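Side-chain contacts in regulator of polyketide synthase expression (Bifidobacterium adolescentis, PDB 3ONQ), which is of unknown function but probably regulates transcription through a C-terminal helix-turn-helix domain of the PucR type: residues Glu164-Pro167 and Glu168-Leu171; Arg141-Met144 and Phe145-Ala149. All blocks are in the same frame, centred on the assembly; numbering follows the deposited sequence.

In the fold
Both contacts are local, contact 2 within helix 132-149 and contact 1 at the start of helix 166-172, with its N-cap residue, and they follow one another along the chain: contact 2 in the C-terminal half of its helix, contact 1 in the first turn of the next. Their centres lie about 9 Å apart and the two helices touch, Arg169 packing on Glu142 and Ser146, and Glu168 on Ala149. Helix 132-149 leans on the sheet through strands 94-100 and 124-131, whereas helix 166-172 packs on helices 175-190 and 244-261 of the C-terminal helical part. The pair therefore forms part of the joint between the alpha-beta-alpha sandwich and the helix bundle, and both contacts also touch the second subunit.

Contact 1 of 2, residues Glu164-Pro167 and Glu168-Leu171; sequences ELLP and ERAL
This is a helix-start contact, in which the first turn of helix 166-172 closes on itself, with Leu165 as N-cap and its carbonyl taken up by Arg169. The bond from Arg169 N to Leu165 O is 2.9 Å long. Ala170 N to Leu166 O and Leu171 N to Pro167 O continue the pattern. Pro167, which has no N-H to give, fits this first turn, where its nitrogen needs no acceptor.

Arg169 folds back over the turn: CG lies 3.2 Å from Leu165 O, and the bend at chi3 (51°) turns the guanidinium toward the start of the helix. There NH1 gives a hydrogen bond of 2.8 Å to a water in the guanidinium plane, and the same water accepts from Leu165 N, bridging side chain and N-cap backbone. Leu166 CD2 sits over one face of the guanidinium, 4.0 Å from Arg169 NH1. An alanine here would take away the guanidinium and probably leave the water with a looser hold and Asp174, the salt-bridge partner of NE, without its mate.

Glu168 bends at chi2 (78°), bringing OE1 back to 3.5 Å from Pro167 CG; Leu165 CD2 meets the same oxygen from a side chain crossing at about a right angle. Glu168 OE2 forms a salt bridge to Arg245.

Around the turn, Pro167 and Leu171 pack on Tyr248 of helix 244-261, Leu166 on helix 175-190, and Arg169 on helix 132-149, while Leu171 meets Leu171 of the second subunit.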
ATOM      1  N   GLU B 164     -23.380  -1.953  -9.447  1.00 25.00           N
ATOM      2  CA  GLU B 164     -24.755  -1.460  -9.447  1.00 25.88           C
ATOM      3  C   GLU B 164     -25.026  -0.310  -8.479  1.00 28.96           C
ATOM      4  O   GLU B 164     -25.876   0.515  -8.736  1.00 30.05           O
ATOM      5  CB  GLU B 164     -25.730  -2.595  -9.168  1.00 35.97           C
ATOM      6  CG  GLU B 164     -26.283  -3.253 -10.397  1.00 51.24           C
ATOM      7  CD  GLU B 164     -27.373  -4.248 -10.080  1.00 55.01           C
ATOM      8  OE1 GLU B 164     -27.040  -5.392  -9.755  1.00 41.21           O
ATOM      9  OE2 GLU B 164     -28.563  -3.882 -10.153  1.00 61.19           O
ATOM     10  N   LEU B 165     -24.341  -0.294  -7.345  1.00 26.44           N
ATOM     11  CA  LEU B 165     -24.566   0.708  -6.305  1.00 24.03           C
ATOM     12  C   LEU B 165     -23.440   1.721  -6.028  1.00 22.40           C
ATOM     13  O   LEU B 165     -23.275   2.157  -4.904  1.00 21.91           O
ATOM     14  CB  LEU B 165     -24.992   0.021  -5.016  1.00 25.64           C
ATOM     15  CG  LEU B 165     -26.412  -0.516  -5.113  1.00 35.13           C
ATOM     16  CD1 LEU B 165     -26.578  -1.752  -4.300  1.00 35.38           C
ATOM     17  CD2 LEU B 165     -27.398   0.540  -4.698  1.00 33.39           C
ATOM     18  N   LEU B 166     -22.654   2.064  -7.038  1.00 23.55           N
ATOM     19  CA  LEU B 166     -21.468   2.898  -6.828  1.00 24.80           C
ATOM     20  C   LEU B 166     -21.738   4.197  -6.067  1.00 23.75           C
ATOM     21  O   LEU B 166     -21.089   4.479  -5.056  1.00 26.24           O
ATOM     22  CB  LEU B 166     -20.756   3.193  -8.155  1.00 24.96           C
ATOM     23  CG  LEU B 166     -19.967   2.029  -8.742  1.00 27.17           C
ATOM     24  CD1 LEU B 166     -19.239   2.431 -10.012  1.00 27.13           C
ATOM     25  CD2 LEU B 166     -18.980   1.549  -7.701  1.00 26.19           C
ATOM     26  N   PRO B 167     -22.688   5.006  -6.555  1.00 27.43           N
ATOM     27  CA  PRO B 167     -22.834   6.294  -5.865  1.00 22.15           C
ATOM     28  C   PRO B 167     -23.302   6.151  -4.413  1.00 20.13           C
ATOM     29  O   PRO B 167     -22.759   6.823  -3.528  1.00 24.03           O
ATOM     30  CB  PRO B 167     -23.845   7.073  -6.733  1.00 26.50           C
ATOM     31  CG  PRO B 167     -24.413   6.084  -7.717  1.00 29.70           C
ATOM     32  CD  PRO B 167     -23.530   4.873  -7.757  1.00 22.42           C
ATOM     33  N   GLU B 168     -24.285   5.297  -4.160  1.00 17.64           N
ATOM     34  CA  GLU B 168     -24.747   5.102  -2.789  1.00 18.35           C
ATOM     35  C   GLU B 168     -23.612   4.560  -1.899  1.00 27.59           C
ATOM     36  O   GLU B 168     -23.461   4.968  -0.740  1.00 23.03           O
ATOM     37  CB  GLU B 168     -25.961   4.173  -2.751  1.00 24.46           C
ATOM     38  CG  GLU B 168     -27.195   4.749  -3.422  1.00 26.63           C
ATOM     39  CD  GLU B 168     -27.157   4.666  -4.944  1.00 31.63           C
ATOM     40  OE1 GLU B 168     -26.259   4.006  -5.514  1.00 30.04           O
ATOM     41  OE2 GLU B 168     -28.046   5.262  -5.568  1.00 26.69           O
ATOM     42  N   ARG B 169     -22.807   3.654  -2.450  1.00 24.41           N
ATOM     43  CA  ARG B 169     -21.651   3.144  -1.722  1.00 21.72           C
ATOM     44  C   ARG B 169     -20.673   4.266  -1.430  1.00 24.75           C
ATOM     45  O   ARG B 169     -20.160   4.379  -0.316  1.00 25.76           O
ATOM     46  CB  ARG B 169     -20.959   2.023  -2.505  1.00 22.00           C
ATOM     47  CG  ARG B 169     -21.740   0.710  -2.491  1.00 22.44           C
ATOM     48  CD  ARG B 169     -21.181  -0.277  -3.512  1.00 22.09           C
ATOM     49  NE  ARG B 169     -19.734  -0.433  -3.361  1.00 24.43           N
ATOM     50  CZ  ARG B 169     -18.957  -1.043  -4.251  1.00 25.16           C
ATOM     51  NH1 ARG B 169     -19.502  -1.586  -5.340  1.00 19.22           N
ATOM     52  NH2 ARG B 169     -17.644  -1.127  -4.051  1.00 26.24           N
ATOM     53  N   ALA B 170     -20.410   5.097  -2.433  1.00 23.97           N
ATOM     54  CA  ALA B 170     -19.530   6.243  -2.228  1.00 22.56           C
ATOM     55  C   ALA B 170     -20.074   7.172  -1.140  1.00 24.00           C
ATOM     56  O   ALA B 170     -19.314   7.643  -0.282  1.00 23.02           O
ATOM     57  CB  ALA B 170     -19.290   6.988  -3.536  1.00 22.06           C
ATOM     58  N   LEU B 171     -21.388   7.407  -1.140  1.00 23.18           N
ATOM     59  CA  LEU B 171     -22.009   8.225  -0.084  1.00 20.86           C
ATOM     60  C   LEU B 171     -21.815   7.626   1.321  1.00 24.50           C
ATOM     61  O   LEU B 171     -21.792   8.351   2.315  1.00 27.40           O
ATOM     62  CB  LEU B 171     -23.507   8.430  -0.340  1.00 21.59           C
ATOM     63  CG  LEU B 171     -23.879   9.331  -1.525  1.00 24.18           C
ATOM     64  CD1 LEU B 171     -25.345   9.147  -1.884  1.00 17.61           C
ATOM     65  CD2 LEU B 171     -23.550  10.801  -1.222  1.00 16.92           C
TER
HETATM   66  O   HOH W   1     -22.137  -2.198  -6.209  1.00 19.04           O

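Contact 2 of 2, residues Arg141-Met144 and Phe145-Ala149; sequences RETM and FSLQA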
ATOM      1  N   ARG B 141     -15.958  -6.351   1.589  1.00 20.33           N
ATOM      2  CA  ARG B 141     -16.350  -4.974   1.816  1.00 18.57           C
ATOM      3  C   ARG B 141     -17.311  -4.447   0.735  1.00 22.27           C
ATOM      4  O   ARG B 141     -18.310  -3.812   1.055  1.00 23.41           O
ATOM      5  CB  ARG B 141     -15.125  -4.077   1.992  1.00 20.84           C
ATOM      6  CG  ARG B 141     -14.457  -4.273   3.357  1.00 26.81           C
ATOM      7  CD  ARG B 141     -13.227  -3.398   3.542  1.00 27.32           C
ATOM      8  NE  ARG B 141     -13.506  -1.965   3.462  1.00 21.66           N
ATOM      9  CZ  ARG B 141     -13.852  -1.209   4.502  1.00 26.76           C
ATOM     10  NH1 ARG B 141     -13.978  -1.750   5.707  1.00 33.32           N
ATOM     11  NH2 ARG B 141     -14.074   0.091   4.342  1.00 22.16           N
ATOM     12  N   GLU B 142     -17.042  -4.726  -0.535  1.00 21.12           N
ATOM     13  CA  GLU B 142     -17.973  -4.266  -1.564  1.00 24.47           C
ATOM     14  C   GLU B 142     -19.332  -4.920  -1.359  1.00 23.85           C
ATOM     15  O   GLU B 142     -20.375  -4.320  -1.658  1.00 25.71           O
ATOM     16  CB  GLU B 142     -17.442  -4.506  -2.984  1.00 19.59           C
ATOM     17  CG  GLU B 142     -17.283  -5.976  -3.387  1.00 18.24           C
ATOM     18  CD  GLU B 142     -16.379  -6.131  -4.613  1.00 24.99           C
ATOM     19  OE1 GLU B 142     -16.338  -5.211  -5.454  1.00 26.63           O
ATOM     20  OE2 GLU B 142     -15.692  -7.164  -4.728  1.00 26.64           O
ATOM     21  N   THR B 143     -19.322  -6.143  -0.831  1.00 21.12           N
ATOM     22  CA  THR B 143     -20.567  -6.848  -0.534  1.00 22.68           C
ATOM     23  C   THR B 143     -21.292  -6.164   0.629  1.00 25.27           C
ATOM     24  O   THR B 143     -22.480  -5.848   0.537  1.00 26.60           O
ATOM     25  CB  THR B 143     -20.327  -8.333  -0.229  1.00 19.42           C
ATOM     26  OG1 THR B 143     -19.821  -8.983  -1.403  1.00 22.13           O
ATOM     27  CG2 THR B 143     -21.626  -9.015   0.187  1.00 19.58           C
HETATM   28  N   MSE B 144     -20.570  -5.920   1.715  1.00 26.02           N
HETATM   29  CA  MSE B 144     -21.130  -5.183   2.846  1.00 21.82           C
HETATM   30  C   MSE B 144     -21.737  -3.830   2.425  1.00 24.88           C
HETATM   31  O   MSE B 144     -22.886  -3.536   2.736  1.00 19.56           O
HETATM   32  CB  MSE B 144     -20.076  -4.943   3.921  1.00 15.71           C
HETATM   33  CG  MSE B 144     -20.517  -3.905   5.000  1.00 23.16           C
HETATM   34 SE   MSE B 144     -19.053  -3.581   6.249  0.70 33.54          SE
HETATM   35  CE  MSE B 144     -17.945  -2.466   5.087  1.00 25.74           C
ATOM     36  N   PHE B 145     -20.953  -2.999   1.751  1.00 20.02           N
ATOM     37  CA  PHE B 145     -21.442  -1.683   1.340  1.00 25.29           C
ATOM     38  C   PHE B 145     -22.623  -1.744   0.356  1.00 25.34           C
ATOM     39  O   PHE B 145     -23.525  -0.907   0.423  1.00 24.08           O
ATOM     40  CB  PHE B 145     -20.319  -0.842   0.740  1.00 23.54           C
ATOM     41  CG  PHE B 145     -19.419  -0.193   1.763  1.00 25.53           C
ATOM     42  CD1 PHE B 145     -19.895   0.812   2.587  1.00 23.67           C
ATOM     43  CD2 PHE B 145     -18.079  -0.549   1.850  1.00 25.29           C
ATOM     44  CE1 PHE B 145     -19.064   1.440   3.511  1.00 23.23           C
ATOM     45  CE2 PHE B 145     -17.244   0.060   2.762  1.00 27.03           C
ATOM     46  CZ  PHE B 145     -17.730   1.055   3.598  1.00 28.19           C
ATOM     47  N   SER B 146     -22.606  -2.713  -0.559  1.00 21.64           N
ATOM     48  CA  SER B 146     -23.708  -2.883  -1.513  1.00 20.74           C
ATOM     49  C   SER B 146     -25.003  -3.209  -0.787  1.00 24.75           C
ATOM     50  O   SER B 146     -26.054  -2.668  -1.113  1.00 25.46           O
ATOM     51  CB  SER B 146     -23.414  -3.975  -2.561  1.00 19.39           C
ATOM     52  OG  SER B 146     -22.428  -3.552  -3.489  1.00 18.96           O
ATOM     53  N   LEU B 147     -24.921  -4.077   0.213  1.00 23.68           N
ATOM     54  CA  LEU B 147     -26.114  -4.476   0.946  1.00 20.83           C
ATOM     55  C   LEU B 147     -26.645  -3.300   1.756  1.00 25.47           C
ATOM     56  O   LEU B 147     -27.845  -3.110   1.833  1.00 26.51           O
ATOM     57  CB  LEU B 147     -25.829  -5.683   1.853  1.00 23.29           C
ATOM     58  CG  LEU B 147     -25.579  -7.015   1.120  1.00 27.03           C
ATOM     59  CD1 LEU B 147     -25.014  -8.092   2.069  1.00 23.93           C
ATOM     60  CD2 LEU B 147     -26.845  -7.545   0.424  1.00 24.60           C
ATOM     61  N   GLN B 148     -25.752  -2.510   2.352  1.00 22.73           N
ATOM     62  CA  GLN B 148     -26.165  -1.306   3.079  1.00 27.69           C
ATOM     63  C   GLN B 148     -26.744  -0.229   2.142  1.00 26.45           C
ATOM     64  O   GLN B 148     -27.572   0.576   2.545  1.00 25.49           O
ATOM     65  CB  GLN B 148     -24.991  -0.726   3.877  1.00 30.77           C
ATOM     66  CG  GLN B 148     -24.524  -1.614   5.028  1.00 45.11           C
ATOM     67  CD  GLN B 148     -23.482  -0.945   5.906  1.00 63.83           C
ATOM     68  OE1 GLN B 148     -22.523  -0.348   5.410  1.00 63.89           O
ATOM     69  NE2 GLN B 148     -23.669  -1.038   7.226  1.00 70.56           N
ATOM     70  N   ALA B 149     -26.291  -0.222   0.896  1.00 25.39           N
ATOM     71  CA  ALA B 149     -26.713   0.767  -0.094  1.00 22.10           C
ATOM     72  C   ALA B 149     -28.044   0.392  -0.772  1.00 22.74           C
ATOM     73  O   ALA B 149     -28.807   1.260  -1.196  1.00 26.12           O
ATOM     74  CB  ALA B 149     -25.603   0.935  -1.151  1.00 19.03           C
TER
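Met144, present as selenomethionine, and Phe145 are neighbours in helix 132-149 whose side chains run side by side, and Arg141, one turn before Phe145, joins them at the ring edge. The methyl CE stands over one face of the Phe145 ring, 3.8 Å from its centroid and displaced toward the rim, a CH-pi contact. The selenium lies farther above the same ring, 5.4 Å from the centroid, in a Met-aromatic arrangement. CG of Met144 is anti to the backbone N (chi1 167°), and the turn at chi3 (75°) then swings the methyl in over the ring. Arg141 NH2 reaches the ring edge, in plane and 3.5 Å from Phe145 CE2; with the guanidinium and ring planes 77° apart, this is no stack. The Met144 methyl also lies over one face of the guanidinium, so it is shared by both flat groups.

Among the polar contacts, Glu142 O accepts twice from Ser146, from OG at 2.9 Å and from N at 3.0 Å, the two donors coming from opposite faces of the carbonyl plane. The buried hydroxyl is thus satisfied within its own helix. Phe145 N bonds back to Arg141 O, and Leu147 and Gln148 bond back to Thr143 and Met144.

Apolar packing continues where Thr143 CG2 and Leu147 CD1 lie alongside at 4.0 Å.

Helix 132-149 links strands 124-131 and 160-161 as the helix of a beta-alpha-beta crossover. Thr143 and Leu147 face the sheet, on Leu96 of strand 94-100, while Glu142 pairs with Arg130 of strand 124-131 in a salt bridge. Arg141 bonds through NH1 to Leu33 O, and Ser146 and Ala149 lean on helix 166-172.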